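Local coordinates for protein BIM1 (PDB 2QJX) that binds microtubules, with a preference for their plus ends, the fragment here being its calponin-homology domain, at residues S74-H79 with K83-D88; A37-I42 with L99-W104; D49-R54 with Y69-S74; F57-T60 with E64-T67. All blocks are in the same frame, centred on the assembly; numbering follows the deposited sequence.

Contact 1 of 4, residues S74-H79 with K83-D88; sequences SCFSRH and KTVYVD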
# COMPACT_ATOMS: atom_id res chain seq x y z
N SER A 74 -11.87 -0.51 2.56
CA SER A 74 -12.59 0.17 3.64
C SER A 74 -12.06 1.57 3.85
O SER A 74 -12.81 2.49 4.15
CB SER A 74 -12.48 -0.63 4.94
OG SER A 74 -13.27 -1.80 4.84
N CYS A 75 -10.75 1.73 3.69
CA CYS A 75 -10.12 3.04 3.82
C CYS A 75 -10.65 3.97 2.72
O CYS A 75 -11.02 5.11 2.99
CB CYS A 75 -8.60 2.93 3.71
SG CYS A 75 -7.73 4.50 3.76
N PHE A 76 -10.67 3.48 1.48
CA PHE A 76 -11.17 4.29 0.38
C PHE A 76 -12.61 4.72 0.63
O PHE A 76 -12.98 5.88 0.39
CB PHE A 76 -11.11 3.51 -0.95
CG PHE A 76 -9.76 3.53 -1.61
CD1 PHE A 76 -9.65 3.87 -2.96
CD2 PHE A 76 -8.61 3.17 -0.92
CE1 PHE A 76 -8.41 3.86 -3.60
CE2 PHE A 76 -7.37 3.16 -1.55
CZ PHE A 76 -7.26 3.50 -2.89
N SER A 77 -13.43 3.79 1.09
CA SER A 77 -14.84 4.06 1.36
C SER A 77 -15.00 5.06 2.50
O SER A 77 -15.76 6.03 2.39
CB SER A 77 -15.56 2.76 1.70
OG SER A 77 -16.90 2.99 2.08
N ARG A 78 -14.28 4.83 3.60
CA ARG A 78 -14.36 5.71 4.76
C ARG A 78 -14.03 7.16 4.41
O ARG A 78 -14.70 8.09 4.87
CB ARG A 78 -13.40 5.20 5.85
CG ARG A 78 -13.33 6.09 7.09
CD ARG A 78 -12.59 5.43 8.27
NE ARG A 78 -11.18 5.13 8.00
CZ ARG A 78 -10.74 3.95 7.55
NH1 ARG A 78 -11.59 2.96 7.33
NH2 ARG A 78 -9.44 3.77 7.34
N HIS A 79 -13.00 7.35 3.59
CA HIS A 79 -12.58 8.69 3.20
C HIS A 79 -13.18 9.24 1.92
O HIS A 79 -12.81 10.33 1.48
CB HIS A 79 -11.05 8.73 3.10
CG HIS A 79 -10.36 8.53 4.41
ND1 HIS A 79 -10.51 9.40 5.47
CD2 HIS A 79 -9.55 7.54 4.85
CE1 HIS A 79 -9.82 8.96 6.50
NE2 HIS A 79 -9.23 7.83 6.15
N LYS A 83 -11.40 6.64 -6.51
CA LYS A 83 -10.50 5.80 -7.31
C LYS A 83 -10.87 4.33 -7.22
O LYS A 83 -11.19 3.83 -6.15
CB LYS A 83 -9.06 5.96 -6.82
CG LYS A 83 -8.07 4.97 -7.43
CD LYS A 83 -7.66 5.38 -8.84
CE LYS A 83 -6.72 4.36 -9.48
NZ LYS A 83 -7.43 3.11 -9.88
N THR A 84 -10.82 3.63 -8.36
CA THR A 84 -11.16 2.21 -8.40
C THR A 84 -10.03 1.32 -7.87
O THR A 84 -8.85 1.67 -7.98
CB THR A 84 -11.49 1.74 -9.84
OG1 THR A 84 -10.36 1.98 -10.69
CG2 THR A 84 -12.71 2.46 -10.39
N VAL A 85 -10.41 0.18 -7.31
CA VAL A 85 -9.46 -0.78 -6.78
C VAL A 85 -9.91 -2.18 -7.21
O VAL A 85 -10.81 -2.76 -6.61
CB VAL A 85 -9.41 -0.74 -5.24
CG1 VAL A 85 -8.29 -1.63 -4.73
CG2 VAL A 85 -9.21 0.69 -4.76
N TYR A 86 -9.28 -2.71 -8.26
CA TYR A 86 -9.64 -4.03 -8.76
C TYR A 86 -8.79 -5.10 -8.08
O TYR A 86 -7.77 -5.52 -8.62
CB TYR A 86 -9.44 -4.08 -10.27
CG TYR A 86 -10.03 -2.90 -11.01
CD1 TYR A 86 -11.39 -2.59 -10.91
CD2 TYR A 86 -9.23 -2.10 -11.81
CE1 TYR A 86 -11.93 -1.51 -11.61
CE2 TYR A 86 -9.76 -1.01 -12.51
CZ TYR A 86 -11.11 -0.73 -12.41
OH TYR A 86 -11.63 0.33 -13.12
N VAL A 87 -9.23 -5.52 -6.91
CA VAL A 87 -8.51 -6.53 -6.13
C VAL A 87 -8.17 -7.76 -6.95
O VAL A 87 -7.03 -8.23 -6.93
CB VAL A 87 -9.34 -6.95 -4.90
CG1 VAL A 87 -8.59 -8.00 -4.10
CG2 VAL A 87 -9.65 -5.73 -4.04
N ASP A 88 -9.16 -8.28 -7.66
CA ASP A 88 -8.98 -9.47 -8.49
C ASP A 88 -7.76 -9.39 -9.42
O ASP A 88 -7.11 -10.40 -9.68
CB ASP A 88 -10.25 -9.71 -9.31
CG ASP A 88 -10.99 -8.42 -9.63
OD1 ASP A 88 -10.47 -7.62 -10.44
OD2 ASP A 88 -12.08 -8.20 -9.07

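Contact 2 of 4, residues A37-I42 with L99-W104; sequences AAYCQI and LEFLQW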
# COMPACT_ATOMS: atom_id res chain seq x y z
N ALA A 37 -0.25 -5.09 1.33
CA ALA A 37 0.26 -4.54 2.59
C ALA A 37 0.84 -3.13 2.42
O ALA A 37 0.49 -2.21 3.16
CB ALA A 37 1.30 -5.48 3.18
N ALA A 38 1.72 -2.95 1.44
CA ALA A 38 2.33 -1.65 1.19
C ALA A 38 1.27 -0.60 0.84
O ALA A 38 1.35 0.54 1.29
CB ALA A 38 3.37 -1.75 0.07
N TYR A 39 0.29 -0.99 0.03
CA TYR A 39 -0.78 -0.07 -0.36
C TYR A 39 -1.48 0.46 0.89
O TYR A 39 -1.75 1.66 1.00
CB TYR A 39 -1.80 -0.78 -1.26
CG TYR A 39 -1.24 -1.24 -2.59
CD1 TYR A 39 -1.85 -2.29 -3.28
CD2 TYR A 39 -0.11 -0.65 -3.15
CE1 TYR A 39 -1.35 -2.73 -4.50
CE2 TYR A 39 0.40 -1.08 -4.37
CZ TYR A 39 -0.22 -2.12 -5.04
OH TYR A 39 0.29 -2.57 -6.24
N CYS A 40 -1.79 -0.44 1.81
CA CYS A 40 -2.45 -0.05 3.05
C CYS A 40 -1.62 0.96 3.81
O CYS A 40 -2.14 1.97 4.27
CB CYS A 40 -2.67 -1.27 3.96
SG CYS A 40 -4.04 -2.33 3.48
N GLN A 41 -0.32 0.69 3.96
CA GLN A 41 0.51 1.61 4.71
C GLN A 41 0.75 2.94 4.02
O GLN A 41 0.99 3.95 4.69
CB GLN A 41 1.85 0.98 5.10
CG GLN A 41 2.66 1.91 6.00
CD GLN A 41 3.65 1.20 6.89
OE1 GLN A 41 4.28 0.23 6.48
NE2 GLN A 41 3.80 1.70 8.11
N ILE A 42 0.70 2.98 2.69
CA ILE A 42 0.86 4.26 2.02
C ILE A 42 -0.34 5.10 2.45
O ILE A 42 -0.22 6.28 2.77
CB ILE A 42 0.86 4.12 0.48
CG1 ILE A 42 2.15 3.45 0.03
CG2 ILE A 42 0.74 5.50 -0.16
CD1 ILE A 42 2.25 3.29 -1.47
N LEU A 99 1.77 -1.99 -11.08
CA LEU A 99 2.57 -0.84 -11.48
C LEU A 99 1.64 0.37 -11.57
O LEU A 99 1.94 1.43 -11.02
CB LEU A 99 3.21 -1.08 -12.86
CG LEU A 99 3.94 0.14 -13.41
CD1 LEU A 99 5.22 0.38 -12.60
CD2 LEU A 99 4.28 -0.07 -14.87
N GLU A 100 0.52 0.19 -12.25
CA GLU A 100 -0.45 1.26 -12.43
C GLU A 100 -1.07 1.75 -11.13
O GLU A 100 -1.26 2.95 -10.94
CB GLU A 100 -1.57 0.81 -13.38
CG GLU A 100 -1.12 0.66 -14.83
CD GLU A 100 -2.23 0.14 -15.74
OE1 GLU A 100 -3.38 0.59 -15.59
OE2 GLU A 100 -1.93 -0.70 -16.61
N PHE A 101 -1.38 0.83 -10.22
CA PHE A 101 -1.98 1.22 -8.95
C PHE A 101 -0.97 1.99 -8.10
O PHE A 101 -1.31 2.99 -7.47
CB PHE A 101 -2.49 -0.01 -8.20
CG PHE A 101 -3.43 0.31 -7.07
CD1 PHE A 101 -4.66 0.91 -7.33
CD2 PHE A 101 -3.07 0.04 -5.76
CE1 PHE A 101 -5.53 1.23 -6.28
CE2 PHE A 101 -3.93 0.36 -4.71
CZ PHE A 101 -5.17 0.96 -4.97
N LEU A 102 0.28 1.52 -8.09
CA LEU A 102 1.32 2.19 -7.32
C LEU A 102 1.58 3.59 -7.88
O LEU A 102 1.83 4.53 -7.12
CB LEU A 102 2.61 1.38 -7.33
CG LEU A 102 3.76 1.93 -6.48
CD1 LEU A 102 3.32 2.03 -5.02
CD2 LEU A 102 4.98 1.04 -6.61
N GLN A 103 1.51 3.73 -9.20
CA GLN A 103 1.72 5.03 -9.81
C GLN A 103 0.65 5.99 -9.31
O GLN A 103 0.96 7.12 -8.93
CB GLN A 103 1.65 4.95 -11.34
CG GLN A 103 2.74 4.10 -11.97
CD GLN A 103 2.62 4.01 -13.48
OE1 GLN A 103 1.53 3.82 -14.01
NE2 GLN A 103 3.74 4.14 -14.17
N TRP A 104 -0.60 5.55 -9.28
CA TRP A 104 -1.67 6.41 -8.80
C TRP A 104 -1.51 6.72 -7.31
O TRP A 104 -1.72 7.85 -6.87
CB TRP A 104 -3.05 5.77 -9.01
CG TRP A 104 -4.16 6.62 -8.44
CD1 TRP A 104 -4.80 7.66 -9.06
CD2 TRP A 104 -4.71 6.54 -7.12
NE1 TRP A 104 -5.71 8.23 -8.20
CE2 TRP A 104 -5.67 7.56 -7.00
CE3 TRP A 104 -4.47 5.70 -6.02
CZ2 TRP A 104 -6.41 7.78 -5.83
CZ3 TRP A 104 -5.20 5.92 -4.85
CH2 TRP A 104 -6.16 6.95 -4.76

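Contact 3 of 4, residues D49-R54 with Y69-S74; sequences DLPMNR and YKILQS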
# COMPACT_ATOMS: atom_id res chain seq x y z
N ASP A 49 -5.30 6.39 9.94
CA ASP A 49 -6.37 5.73 10.67
C ASP A 49 -6.60 4.29 10.21
O ASP A 49 -7.67 3.72 10.42
CB ASP A 49 -7.68 6.54 10.58
CG ASP A 49 -8.28 6.56 9.19
OD1 ASP A 49 -7.63 6.09 8.23
OD2 ASP A 49 -9.42 7.05 9.05
N LEU A 50 -5.58 3.71 9.58
CA LEU A 50 -5.64 2.33 9.10
C LEU A 50 -5.37 1.38 10.26
O LEU A 50 -4.58 1.70 11.16
CB LEU A 50 -4.59 2.10 8.02
CG LEU A 50 -4.83 2.57 6.58
CD1 LEU A 50 -5.81 1.63 5.91
CD2 LEU A 50 -5.33 4.02 6.56
N PRO A 51 -6.03 0.22 10.28
CA PRO A 51 -5.84 -0.78 11.34
C PRO A 51 -4.57 -1.57 11.03
O PRO A 51 -4.61 -2.74 10.67
CB PRO A 51 -7.10 -1.63 11.23
CG PRO A 51 -7.39 -1.59 9.76
CD PRO A 51 -7.16 -0.15 9.41
N MSE A 52 -3.43 -0.89 11.17
CA MSE A 52 -2.14 -1.49 10.87
C MSE A 52 -1.86 -2.82 11.56
O MSE A 52 -1.27 -3.70 10.95
CB MSE A 52 -1.02 -0.50 11.18
CG MSE A 52 -1.00 0.71 10.23
SE MSE A 52 -0.81 0.25 8.34
CE MSE A 52 0.96 -0.52 8.40
N ASN A 53 -2.30 -2.98 12.81
CA ASN A 53 -2.06 -4.23 13.52
C ASN A 53 -2.73 -5.40 12.81
O ASN A 53 -2.31 -6.55 12.97
CB ASN A 53 -2.62 -4.18 14.95
CG ASN A 53 -1.96 -3.12 15.80
OD1 ASN A 53 -0.86 -2.65 15.51
ND2 ASN A 53 -2.63 -2.76 16.89
N ARG A 54 -3.77 -5.12 12.04
CA ARG A 54 -4.51 -6.18 11.36
C ARG A 54 -4.12 -6.39 9.91
O ARG A 54 -4.59 -7.32 9.24
CB ARG A 54 -6.01 -5.90 11.51
CG ARG A 54 -6.49 -6.06 12.96
CD ARG A 54 -7.87 -5.47 13.18
NE ARG A 54 -7.80 -4.19 13.88
CZ ARG A 54 -8.69 -3.22 13.74
NH1 ARG A 54 -9.73 -3.37 12.94
NH2 ARG A 54 -8.54 -2.08 14.41
N TYR A 69 -6.59 -6.18 1.23
CA TYR A 69 -7.40 -5.45 0.27
C TYR A 69 -8.75 -5.00 0.83
O TYR A 69 -9.26 -3.95 0.46
CB TYR A 69 -7.57 -6.27 -1.01
CG TYR A 69 -6.35 -6.22 -1.88
CD1 TYR A 69 -5.49 -7.32 -2.00
CD2 TYR A 69 -6.00 -5.05 -2.55
CE1 TYR A 69 -4.32 -7.24 -2.75
CE2 TYR A 69 -4.84 -4.96 -3.30
CZ TYR A 69 -4.00 -6.05 -3.39
OH TYR A 69 -2.84 -5.95 -4.12
N LYS A 70 -9.32 -5.77 1.74
CA LYS A 70 -10.59 -5.36 2.32
C LYS A 70 -10.34 -4.16 3.23
O LYS A 70 -11.17 -3.25 3.33
CB LYS A 70 -11.24 -6.53 3.07
CG LYS A 70 -11.76 -7.58 2.09
CD LYS A 70 -12.51 -8.72 2.74
CE LYS A 70 -13.08 -9.65 1.67
NZ LYS A 70 -13.68 -10.89 2.22
N ILE A 71 -9.18 -4.14 3.87
CA ILE A 71 -8.80 -3.02 4.74
C ILE A 71 -8.56 -1.80 3.85
O ILE A 71 -8.97 -0.69 4.20
CB ILE A 71 -7.51 -3.34 5.53
CG1 ILE A 71 -7.82 -4.34 6.65
CG2 ILE A 71 -6.91 -2.05 6.12
CD1 ILE A 71 -6.58 -4.94 7.34
N LEU A 72 -7.90 -2.01 2.71
CA LEU A 72 -7.63 -0.91 1.78
C LEU A 72 -8.94 -0.37 1.22
O LEU A 72 -9.15 0.85 1.14
CB LEU A 72 -6.75 -1.40 0.62
CG LEU A 72 -6.27 -0.32 -0.37
CD1 LEU A 72 -5.26 0.57 0.33
CD2 LEU A 72 -5.63 -0.98 -1.59
N GLN A 73 -9.84 -1.27 0.82
CA GLN A 73 -11.12 -0.84 0.28
C GLN A 73 -11.92 -0.06 1.31
O GLN A 73 -12.57 0.92 0.97
CB GLN A 73 -11.91 -2.05 -0.22
CG GLN A 73 -11.48 -2.50 -1.61
CD GLN A 73 -12.18 -3.77 -2.07
OE1 GLN A 73 -12.63 -3.87 -3.21
NE2 GLN A 73 -12.25 -4.76 -1.18
N SER A 74 -11.87 -0.51 2.56
CA SER A 74 -12.59 0.17 3.64
C SER A 74 -12.06 1.57 3.85
O SER A 74 -12.81 2.49 4.15
CB SER A 74 -12.48 -0.63 4.94
OG SER A 74 -13.27 -1.80 4.84

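Contact 4 of 4, residues F57-T60 with E64-T67; sequences FNAT and EFQT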
# COMPACT_ATOMS: atom_id res chain seq x y z
N PHE A 57 1.26 -7.56 7.05
CA PHE A 57 2.37 -6.93 6.37
C PHE A 57 3.34 -7.85 5.67
O PHE A 57 3.77 -7.57 4.55
CB PHE A 57 3.14 -6.02 7.33
CG PHE A 57 3.72 -4.83 6.65
CD1 PHE A 57 2.91 -3.77 6.26
CD2 PHE A 57 5.07 -4.82 6.29
CE1 PHE A 57 3.42 -2.72 5.53
CE2 PHE A 57 5.59 -3.76 5.55
CZ PHE A 57 4.76 -2.71 5.17
N ASN A 58 3.70 -8.95 6.32
CA ASN A 58 4.63 -9.90 5.74
C ASN A 58 3.89 -11.19 5.39
O ASN A 58 4.26 -12.27 5.84
CB ASN A 58 5.77 -10.17 6.72
CG ASN A 58 6.59 -8.92 7.00
OD1 ASN A 58 7.29 -8.41 6.12
ND2 ASN A 58 6.48 -8.40 8.22
N ALA A 59 2.84 -11.06 4.59
CA ALA A 59 2.01 -12.19 4.17
C ALA A 59 2.58 -12.99 3.01
O ALA A 59 3.31 -12.46 2.17
CB ALA A 59 0.61 -11.68 3.81
N THR A 60 2.22 -14.27 2.96
CA THR A 60 2.67 -15.18 1.92
C THR A 60 1.49 -15.95 1.31
O THR A 60 1.59 -16.47 0.20
CB THR A 60 3.73 -16.19 2.48
OG1 THR A 60 5.02 -15.57 2.46
CG2 THR A 60 3.77 -17.47 1.65
N GLU A 64 -4.61 -14.06 3.03
CA GLU A 64 -4.15 -12.96 3.87
C GLU A 64 -4.11 -11.67 3.04
O GLU A 64 -4.40 -10.60 3.56
CB GLU A 64 -2.76 -13.26 4.44
CG GLU A 64 -2.75 -14.44 5.42
CD GLU A 64 -1.37 -14.74 5.97
OE1 GLU A 64 -0.45 -14.98 5.16
OE2 GLU A 64 -1.21 -14.74 7.21
N PHE A 65 -3.77 -11.78 1.75
CA PHE A 65 -3.74 -10.60 0.88
C PHE A 65 -5.16 -10.05 0.80
O PHE A 65 -5.37 -8.84 0.75
CB PHE A 65 -3.31 -10.94 -0.55
CG PHE A 65 -2.00 -11.67 -0.66
CD1 PHE A 65 -1.11 -11.74 0.40
CD2 PHE A 65 -1.65 -12.29 -1.86
CE1 PHE A 65 0.11 -12.40 0.28
CE2 PHE A 65 -0.44 -12.95 -2.00
CZ PHE A 65 0.45 -13.01 -0.93
N GLN A 66 -6.13 -10.97 0.77
CA GLN A 66 -7.53 -10.59 0.68
C GLN A 66 -7.93 -9.66 1.82
O GLN A 66 -8.69 -8.71 1.61
CB GLN A 66 -8.43 -11.83 0.69
CG GLN A 66 -9.79 -11.61 0.05
CD GLN A 66 -9.71 -11.50 -1.47
OE1 GLN A 66 -9.24 -12.41 -2.15
NE2 GLN A 66 -10.17 -10.37 -2.01
N THR A 67 -7.42 -9.95 3.01
CA THR A 67 -7.70 -9.14 4.19
C THR A 67 -7.11 -7.75 4.02
O THR A 67 -7.72 -6.75 4.39
CB THR A 67 -7.10 -9.79 5.46
OG1 THR A 67 -7.87 -10.94 5.81
CG2 THR A 67 -7.11 -8.80 6.63
O HOH W 1 2.01 -15.74 5.08

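Contact 1 of 4, residues S74-H79 with K83-D88
The ring of F76 receives a methyl group of V85 over one face and the backbone oxygen of K83 at its edge. V85 CG2 lies 3.8 Å from the centroid of the F76 ring and 26° off its normal, a CH-pi contact shifted toward the rim, where V85 CG2 is 3.5 Å from F76 CE1. Near the ring plane, K83 O approaches F76 CD1 to 3.5 Å, where the carbonyl's negative end probably suits the slightly positive ring hydrogens. The aliphatic base of K83 adds to this, its CB 3.9 Å from F76 CE1. F76 and V85 reach for each other from opposite directions; V85 turns CG1 away from its own backbone N (chi1 -173°), which leaves CG2 as the branch that meets the ring. Beyond CB the K83 chain kinks twice and turns from the ring, and NZ bonds to T84 O at 2.8 Å and weakly to T84 OG1; K83 also forms a cation-pi pair with W104. Further out, F76 touches M43 of helix 37-47 and F101 of helix 95-112, and V85 packs on F101 as well. A large flat ring suits this junction, since its face and edge can serve different neighbours. The chain returning after helix 62-78 is thus held by shape, probably with a weak electrostatic share, while the lysine ammonium is held aside by the T84 backbone oxygen and the W104 ring.

Contact 2 of 4, residues A37-I42 with L99-W104
Two helices of the calponin-homology core, 37-47 and 95-112, run almost parallel here, their short segments at 11° and with axes 11.3 Å apart. Large side chains fill that spacing. Y39 presents a ring face to F101, whose edge comes down on it in a T-shaped pair with centroids 4.8 Å apart and planes at 72°. The atom that leads is F101 CD2, seated over the centre of the Y39 ring and 3.5 Å from Y39 CE1. F101 has CG anti to its backbone N (chi1 -165°), which carries its ring out over that face. In this all-helical domain the pair lies close to the middle of the chain, and L72 of helix 62-78 touches both rings, making a three-helix core. Tyrosine fits because its ring can be buried while its hydroxyl reaches the far end, where Y39 OH is hydrogen-bonded to OD1 of N98, one residue before 99-104. L102 packs from another side: its CD1 stands near the plane of the Y39 ring, 4.3 Å from Y39 CE2, and meets I42 CD1 at 3.9 Å, the two aliphatic chains crossing at about a right angle. The longer branch of I42 is extended and carries CD1 to that methyl, and L19 of helix 12-23 packs on I42 as well.

Contact 3 of 4, residues D49-R54 with Y69-S74
I71 points from helix 62-78 toward the loop 49-54 and divides its two branches among three loop residues. Its CG2, anti to the backbone N, meets the earlier part of the loop: P51 CG lies 3.7 Å from I71 CG2, and L50 CD1 is 3.8 Å from the same methyl. The P51 ring and the I71 chain lie alongside one another and point opposite ways, so the edge of the proline ring at CG and CD runs beside the isoleucine, whereas L50 comes in at a slant and only the end of its chain reaches across. The other branch goes the opposite way along the loop. CG1 stands anti to the carbonyl carbon (chi1 -74°) and carries CD1 to the backbone of R54, 3.6 Å from R54 O. Beta-branching suits the position because one residue can cover both ends of a bend. Putting an alanine here would remove both arms, and L50, P51 and the R54 backbone would probably lose their neighbour on the helix, leaving a gap under the loop. The loop is probably stiffened by its own contacts: P51 centres an inverse gamma turn, R54 N bonds to P51 O in a short 3-10 segment, and the R54 guanidinium lays a face over P51 CB, which sits 3.3 Å above its plane. At the loop's start, D49 makes a salt bridge with R78, near the end of helix 62-78, and a hydrogen bond with H79. This is largely apolar packing of an irregular connection against a helix, here the link between helices 37-47 and 62-78 of the calponin-homology domain.

Contact 4 of 4, residues F57-T60 with E64-T67
E64 and F65, neighbours in the first turn of helix 62-78, close round the methyl group of A59. From its base, E64 begins with CB 3.8 Å from A59 CB; the chain then runs out extended beyond CG (chi2 179°) and brings OE1 back to the loop, 3.7 Å from A59 CB. A water joins this oxygen to the backbone, giving a proton to E64 OE1 at 2.6 Å and accepting one from T60 N in a weak bond, and a further weak bond comes to OE1 from A61 N, just before the helix. The carboxylate thus accepts weakly from A61 N and reaches T60 N through the water, where the loop leading from helix 37-47 turns into helix 62-78 of the calponin-homology domain, a place that suits glutamate. F65 covers the methyl from another side. Its ring turns an edge to the alanine, with A59 CB near the ring plane and 3.6 Å from F65 CE1, while F65 CZ reaches T60 O at 3.8 Å. A serine in place of F65 would withdraw that whole edge and probably leave the A59 methyl without its aromatic neighbour and open a gap beside the loop. Alanine's small side chain lets both helix residues approach the loop backbone, and T35 also packs on F65.

In the fold
Contact 2, joining helices 37-47 and 95-112, closes the longest span of chain and encloses the other three: contact 4 is nested within contact 3, and contact 1 follows both. Contacts 1, 3 and 4 all use helix 62-78, with contacts 1 and 4 farthest apart, their centres about 17 Å from each other. Contact 2 lies about 4 Å from the centre of the chain and the others about 10 to 12 Å out. Contact 1 joins contact 2 through packing of F76 on W104 and F101, and contact 3 through the R78-D49 salt bridge. The connections on both sides of helix 62-78 are thereby tied into the compact calponin-homology domain, one part of this microtubule-binding protein.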